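Local coordinates for protein aminopeptidase YwaD (Bacillus subtilis, PDB 6HC6) that is a secreted two-zinc aminopeptidase that releases a range of N-terminal amino acids from peptides by hydrolysis, among them arginine, lysine and leucine, at residues 333-338 with 361-366; 352-357 with 423-428. One frame throughout, in Å; residues are numbered along the deposited sequence.

Contact 1 of 2, residues 333-338 with 361-366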
loop_
_atom_site.group_PDB
_atom_site.type_symbol
_atom_site.label_atom_id
_atom_site.label_comp_id
_atom_site.label_asym_id
_atom_site.label_seq_id
_atom_site.Cartn_x
_atom_site.Cartn_y
_atom_site.Cartn_z
ATOM N N SER A 333 -18.517 0.960 8.441
ATOM C CA SER A 333 -18.913 1.779 9.578
ATOM C C SER A 333 -18.030 1.579 10.802
ATOM O O SER A 333 -18.194 2.307 11.788
ATOM C CB SER A 333 -20.367 1.459 9.950
ATOM O OG SER A 333 -20.449 0.161 10.499
ATOM N N GLU A 334 -17.118 0.610 10.777
ATOM C CA GLU A 334 -16.292 0.272 11.930
ATOM C C GLU A 334 -14.860 0.712 11.673
ATOM O O GLU A 334 -14.313 0.449 10.600
ATOM C CB GLU A 334 -16.343 -1.235 12.203
ATOM C CG GLU A 334 -15.736 -1.666 13.525
ATOM C CD GLU A 334 -16.663 -1.418 14.719
ATOM O OE1 GLU A 334 -16.248 -1.703 15.866
ATOM O OE2 GLU A 334 -17.802 -0.956 14.517
ATOM N N LEU A 335 -14.250 1.387 12.646
ATOM C CA LEU A 335 -12.861 1.810 12.523
ATOM C C LEU A 335 -12.004 0.763 13.221
ATOM O O LEU A 335 -12.076 0.605 14.440
ATOM C CB LEU A 335 -12.642 3.206 13.105
ATOM C CG LEU A 335 -11.220 3.746 12.912
ATOM C CD1 LEU A 335 -10.881 3.952 11.426
ATOM C CD2 LEU A 335 -11.020 5.041 13.694
ATOM N N TYR A 336 -11.200 0.046 12.443
ATOM C CA TYR A 336 -10.355 -1.016 12.964
ATOM C C TYR A 336 -8.970 -0.502 13.311
ATOM O O TYR A 336 -8.416 0.350 12.612
ATOM C CB TYR A 336 -10.235 -2.148 11.946
ATOM C CG TYR A 336 -11.504 -2.940 11.883
ATOM C CD1 TYR A 336 -11.812 -3.871 12.872
ATOM C CD2 TYR A 336 -12.427 -2.720 10.875
ATOM C CE1 TYR A 336 -13.000 -4.597 12.830
ATOM C CE2 TYR A 336 -13.618 -3.432 10.830
ATOM C CZ TYR A 336 -13.893 -4.369 11.803
ATOM O OH TYR A 336 -15.078 -5.071 11.760
ATOM N N VAL A 337 -8.427 -1.034 14.404
ATOM C CA VAL A 337 -7.048 -0.827 14.832
ATOM C C VAL A 337 -6.345 -2.166 14.639
ATOM O O VAL A 337 -6.527 -3.102 15.432
ATOM C CB VAL A 337 -6.968 -0.350 16.286
ATOM C CG1 VAL A 337 -5.519 -0.145 16.702
ATOM C CG2 VAL A 337 -7.746 0.930 16.467
ATOM N N ASN A 338 -5.562 -2.277 13.572
ATOM C CA ASN A 338 -4.911 -3.527 13.199
ATOM C C ASN A 338 -3.522 -3.604 13.823
ATOM O O ASN A 338 -2.670 -2.762 13.536
ATOM C CB ASN A 338 -4.788 -3.626 11.672
ATOM C CG ASN A 338 -6.109 -3.949 11.000
ATOM O OD1 ASN A 338 -6.341 -5.074 10.575
ATOM N ND2 ASN A 338 -6.990 -2.971 10.936
ATOM N N ASP A 361 -18.029 4.487 19.685
ATOM C CA ASP A 361 -18.237 3.106 20.125
ATOM C C ASP A 361 -17.949 2.071 19.042
ATOM O O ASP A 361 -18.123 0.871 19.295
ATOM C CB ASP A 361 -19.672 2.914 20.632
ATOM C CG ASP A 361 -19.857 3.359 22.070
ATOM O OD1 ASP A 361 -18.867 3.384 22.840
ATOM O OD2 ASP A 361 -21.012 3.677 22.431
ATOM N N SER A 362 -17.514 2.495 17.851
ATOM C CA SER A 362 -17.266 1.594 16.727
ATOM C C SER A 362 -15.776 1.427 16.439
ATOM O O SER A 362 -15.353 1.337 15.280
ATOM C CB SER A 362 -18.008 2.060 15.471
ATOM O OG SER A 362 -19.394 2.283 15.734
ATOM N N LEU A 363 -14.975 1.365 17.502
ATOM C CA LEU A 363 -13.549 1.076 17.416
ATOM C C LEU A 363 -13.320 -0.387 17.780
ATOM O O LEU A 363 -13.801 -0.856 18.820
ATOM C CB LEU A 363 -12.759 1.993 18.356
ATOM C CG LEU A 363 -11.244 2.066 18.137
ATOM C CD1 LEU A 363 -10.959 2.839 16.870
ATOM C CD2 LEU A 363 -10.551 2.723 19.325
ATOM N N SER A 364 -12.606 -1.108 16.925
ATOM C CA SER A 364 -12.320 -2.514 17.168
ATOM C C SER A 364 -10.833 -2.787 16.997
ATOM O O SER A 364 -10.207 -2.311 16.049
ATOM C CB SER A 364 -13.131 -3.423 16.225
ATOM O OG SER A 364 -14.511 -3.371 16.538
ATOM N N LEU A 365 -10.275 -3.546 17.932
ATOM C CA LEU A 365 -8.932 -4.077 17.777
ATOM C C LEU A 365 -9.001 -5.376 16.987
ATOM O O LEU A 365 -9.875 -6.213 17.224
ATOM C CB LEU A 365 -8.295 -4.329 19.146
ATOM C CG LEU A 365 -6.929 -5.020 19.182
ATOM C CD1 LEU A 365 -5.857 -4.105 18.623
ATOM C CD2 LEU A 365 -6.575 -5.440 20.606
ATOM N N THR A 366 -8.068 -5.555 16.056
ATOM C CA THR A 366 -8.053 -6.786 15.287
ATOM C C THR A 366 -6.638 -7.043 14.783
ATOM O O THR A 366 -5.741 -6.212 14.938
ATOM C CB THR A 366 -9.059 -6.705 14.144
ATOM O OG1 THR A 366 -9.241 -8.006 13.580
ATOM C CG2 THR A 366 -8.554 -5.714 13.075
HETATM O O HOH W 1 -20.418 -0.677 15.657
#
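V337 and S364 are joined by the shortest of four backbone hydrogen bonds between strands 334-338 and 363-366, V337 N to S364 O at 2.7 Å. L335 N to S362 O, S364 N to L335 O and T366 N to V337 O complete the parallel pairing, and the short axes twist against each other by 31°. The tight side carries L335, V337 and L363, with L365 at its more open margin. L335 and L363 lie side by side, and L363 CD1 is 3.8 Å from V337 CG2; L421 of helix 412-430 and W348 of helix 346-358 cover this layer.

On the other face Y336 has CG anti to its carbonyl carbon, which sets CD1 3.6 Å from S364 CB and 3.7 Å from T366 CG2, both oblique to the ring; its OH bonds to D390 O, while T366 OG1 bonds to E394. Toward the partly exposed, polar end, E334 has CG anti to its backbone N (chi1 -169°), over one face of the Y336 ring near its rim, and the bend at chi2 (79°) swings the carboxylate across to S364. Its OE1 takes a hydrogen bond from S364 OG at 2.5 Å, on the anti side of the carboxylate, and OE2 reaches S362 OG through a water. A leucine in place of E334 would probably leave S364 OG without this acceptor and break the water link to S362. E334 and S333, both opposite G389 of strand 382-389, form a classic beta bulge. Strand 363-366 is outermost in the mixed sheet; with helix 346-358 between the paired strands, this is a beta-alpha-beta crossover in the M28 peptidase domain.

Contact 2 of 2, residues 352-357 with 423-428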
loop_
_atom_site.group_PDB
_atom_site.type_symbol
_atom_site.label_atom_id
_atom_site.label_comp_id
_atom_site.label_asym_id
_atom_site.label_seq_id
_atom_site.Cartn_x
_atom_site.Cartn_y
_atom_site.Cartn_z
ATOM N N ARG A 352 -8.226 3.322 22.561
ATOM C CA ARG A 352 -9.333 2.999 23.456
ATOM C C ARG A 352 -9.678 4.192 24.331
ATOM O O ARG A 352 -10.847 4.568 24.462
ATOM C CB ARG A 352 -8.991 1.776 24.318
ATOM C CG ARG A 352 -9.672 1.772 25.684
ATOM C CD ARG A 352 -9.126 0.695 26.697
ATOM N NE ARG A 352 -7.804 0.890 27.285
ATOM C CZ ARG A 352 -6.850 -0.056 27.383
ATOM N NH1 ARG A 352 -7.069 -1.261 26.850
ATOM N NH2 ARG A 352 -5.704 0.234 27.989
ATOM N N THR A 353 -8.663 4.789 24.956
ATOM C CA THR A 353 -8.885 5.943 25.813
ATOM C C THR A 353 -9.500 7.100 25.037
ATOM O O THR A 353 -10.445 7.745 25.511
ATOM C CB THR A 353 -7.560 6.359 26.443
ATOM O OG1 THR A 353 -7.116 5.328 27.332
ATOM C CG2 THR A 353 -7.719 7.663 27.192
ATOM N N ALA A 354 -8.971 7.383 23.842
ATOM C CA ALA A 354 -9.488 8.487 23.040
ATOM C C ALA A 354 -10.941 8.248 22.652
ATOM O O ALA A 354 -11.767 9.169 22.703
ATOM C CB ALA A 354 -8.630 8.677 21.789
ATOM N N ALA A 355 -11.269 7.017 22.253
ATOM C CA ALA A 355 -12.647 6.710 21.881
ATOM C C ALA A 355 -13.595 6.987 23.041
ATOM O O ALA A 355 -14.701 7.503 22.842
ATOM C CB ALA A 355 -12.754 5.257 21.425
ATOM N N GLU A 356 -13.169 6.667 24.261
ATOM C CA GLU A 356 -13.984 6.981 25.434
ATOM C C GLU A 356 -14.136 8.486 25.631
ATOM O O GLU A 356 -15.226 8.966 25.966
ATOM C CB GLU A 356 -13.382 6.336 26.683
ATOM C CG GLU A 356 -13.454 4.814 26.681
ATOM C CD GLU A 356 -12.464 4.161 27.638
ATOM O OE1 GLU A 356 -12.494 2.915 27.762
ATOM O OE2 GLU A 356 -11.665 4.886 28.271
ATOM N N LYS A 357 -13.061 9.254 25.442
ATOM C CA LYS A 357 -13.148 10.691 25.690
ATOM C C LYS A 357 -14.063 11.381 24.679
ATOM O O LYS A 357 -14.822 12.288 25.043
ATOM C CB LYS A 357 -11.753 11.324 25.680
ATOM C CG LYS A 357 -11.751 12.809 26.047
ATOM C CD LYS A 357 -10.380 13.289 26.522
ATOM C CE LYS A 357 -10.499 14.479 27.477
ATOM N NZ LYS A 357 -10.792 14.091 28.891
ATOM N N THR A 423 -6.491 11.706 16.088
ATOM C CA THR A 423 -5.892 12.914 16.662
ATOM C C THR A 423 -5.973 12.887 18.182
ATOM O O THR A 423 -5.008 13.242 18.873
ATOM C CB THR A 423 -6.569 14.172 16.109
ATOM O OG1 THR A 423 -6.291 14.280 14.707
ATOM C CG2 THR A 423 -6.039 15.419 16.805
ATOM N N ALA A 424 -7.112 12.453 18.723
ATOM C CA ALA A 424 -7.238 12.357 20.169
ATOM C C ALA A 424 -6.340 11.265 20.726
ATOM O O ALA A 424 -5.828 11.392 21.843
ATOM C CB ALA A 424 -8.693 12.105 20.562
ATOM N N ALA A 425 -6.170 10.173 19.981
ATOM C CA ALA A 425 -5.303 9.087 20.430
ATOM C C ALA A 425 -3.847 9.536 20.477
ATOM O O ALA A 425 -3.134 9.266 21.447
ATOM C CB ALA A 425 -5.454 7.877 19.506
ATOM N N VAL A 426 -3.386 10.201 19.420
ATOM C CA VAL A 426 -2.023 10.721 19.422
ATOM C C VAL A 426 -1.868 11.774 20.510
ATOM O O VAL A 426 -0.852 11.809 21.218
ATOM C CB VAL A 426 -1.662 11.264 18.029
ATOM C CG1 VAL A 426 -0.288 11.960 18.056
ATOM C CG2 VAL A 426 -1.660 10.134 17.016
ATOM N N TYR A 427 -2.879 12.635 20.682
ATOM C CA TYR A 427 -2.816 13.623 21.752
ATOM C C TYR A 427 -2.639 12.947 23.100
ATOM O O TYR A 427 -1.824 13.389 23.918
ATOM C CB TYR A 427 -4.069 14.503 21.752
ATOM C CG TYR A 427 -4.077 15.554 22.846
ATOM C CD1 TYR A 427 -3.252 16.669 22.767
ATOM C CD2 TYR A 427 -4.919 15.442 23.942
ATOM C CE1 TYR A 427 -3.257 17.642 23.758
ATOM C CE2 TYR A 427 -4.929 16.414 24.946
ATOM C CZ TYR A 427 -4.097 17.511 24.843
ATOM O OH TYR A 427 -4.101 18.481 25.824
ATOM N N GLU A 428 -3.369 11.853 23.341
ATOM C CA GLU A 428 -3.180 11.124 24.594
ATOM C C GLU A 428 -1.732 10.691 24.754
ATOM O O GLU A 428 -1.174 10.747 25.858
ATOM C CB GLU A 428 -4.107 9.911 24.653
ATOM C CG GLU A 428 -5.540 10.251 24.997
ATOM C CD GLU A 428 -5.660 11.013 26.308
ATOM O OE1 GLU A 428 -4.997 10.619 27.291
ATOM O OE2 GLU A 428 -6.417 12.008 26.355
#
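This is an alanine-to-alanine helix packing on one side of the M28 peptidase domain, away from the zinc ions, where helix 346-358 crosses helix 412-430. The short axes come within 8.1 Å and make an angle of 119° between their N-to-C directions. A354 is the point of closest fit: its CB lies 3.4 Å from A425 N and 3.6 Å from A424 C, so the methyl sits directly against backbone of the other helix. A424 CB at 3.6 Å and A425 CB at 4.0 Å add methyl-to-methyl contact to A354 CB. Small residues on both helices let the backbones come this near.

The two helices belong to the alpha/beta architecture of the domain, in which helices pack on a central mixed sheet; A425 also touches F320 of strand 316-322. Outward from the alanines the contact becomes looser and more polar. E428 bends at chi2 (-56°), turning its carboxylate back toward helix 346-358, where T353 CG2 meets it at 4.0 Å from OE1; the two side chains cross at about a right angle. The threonine offers its methyl here, since T353 OG1 is bonded to E349 O within its own helix. K357 runs past with CD 4.2 Å from E428 OE2, while its NZ stays 5.5 Å from that oxygen without a salt bridge, and any attraction between the two charges is probably weak at this distance; E428 OE1 has a long, weak ion pair with K431 NZ.

Both contacts involve the same beta-alpha-beta unit: contact 1 pairs its two strands, and contact 2 packs its helix, 346-358, against helix 412-430. They meet where L363 CD2 lies 4.0 Å from A355 CB, and L421, two residues ahead of 423-428 on the same helix, reaches the apolar face of contact 1. Each is partly buried, with an apolar part and a polar margin. Contact 1 buries 548 Å² and is held by directional backbone hydrogen bonds, plus a carboxylate-hydroxyl bond at its margin; contact 2 buries 208 Å², has no hydrogen bond across it, and relies on close methyl packing, its carboxylate and ammonium groups standing apart. Contact 1 also runs closer to the zinc site.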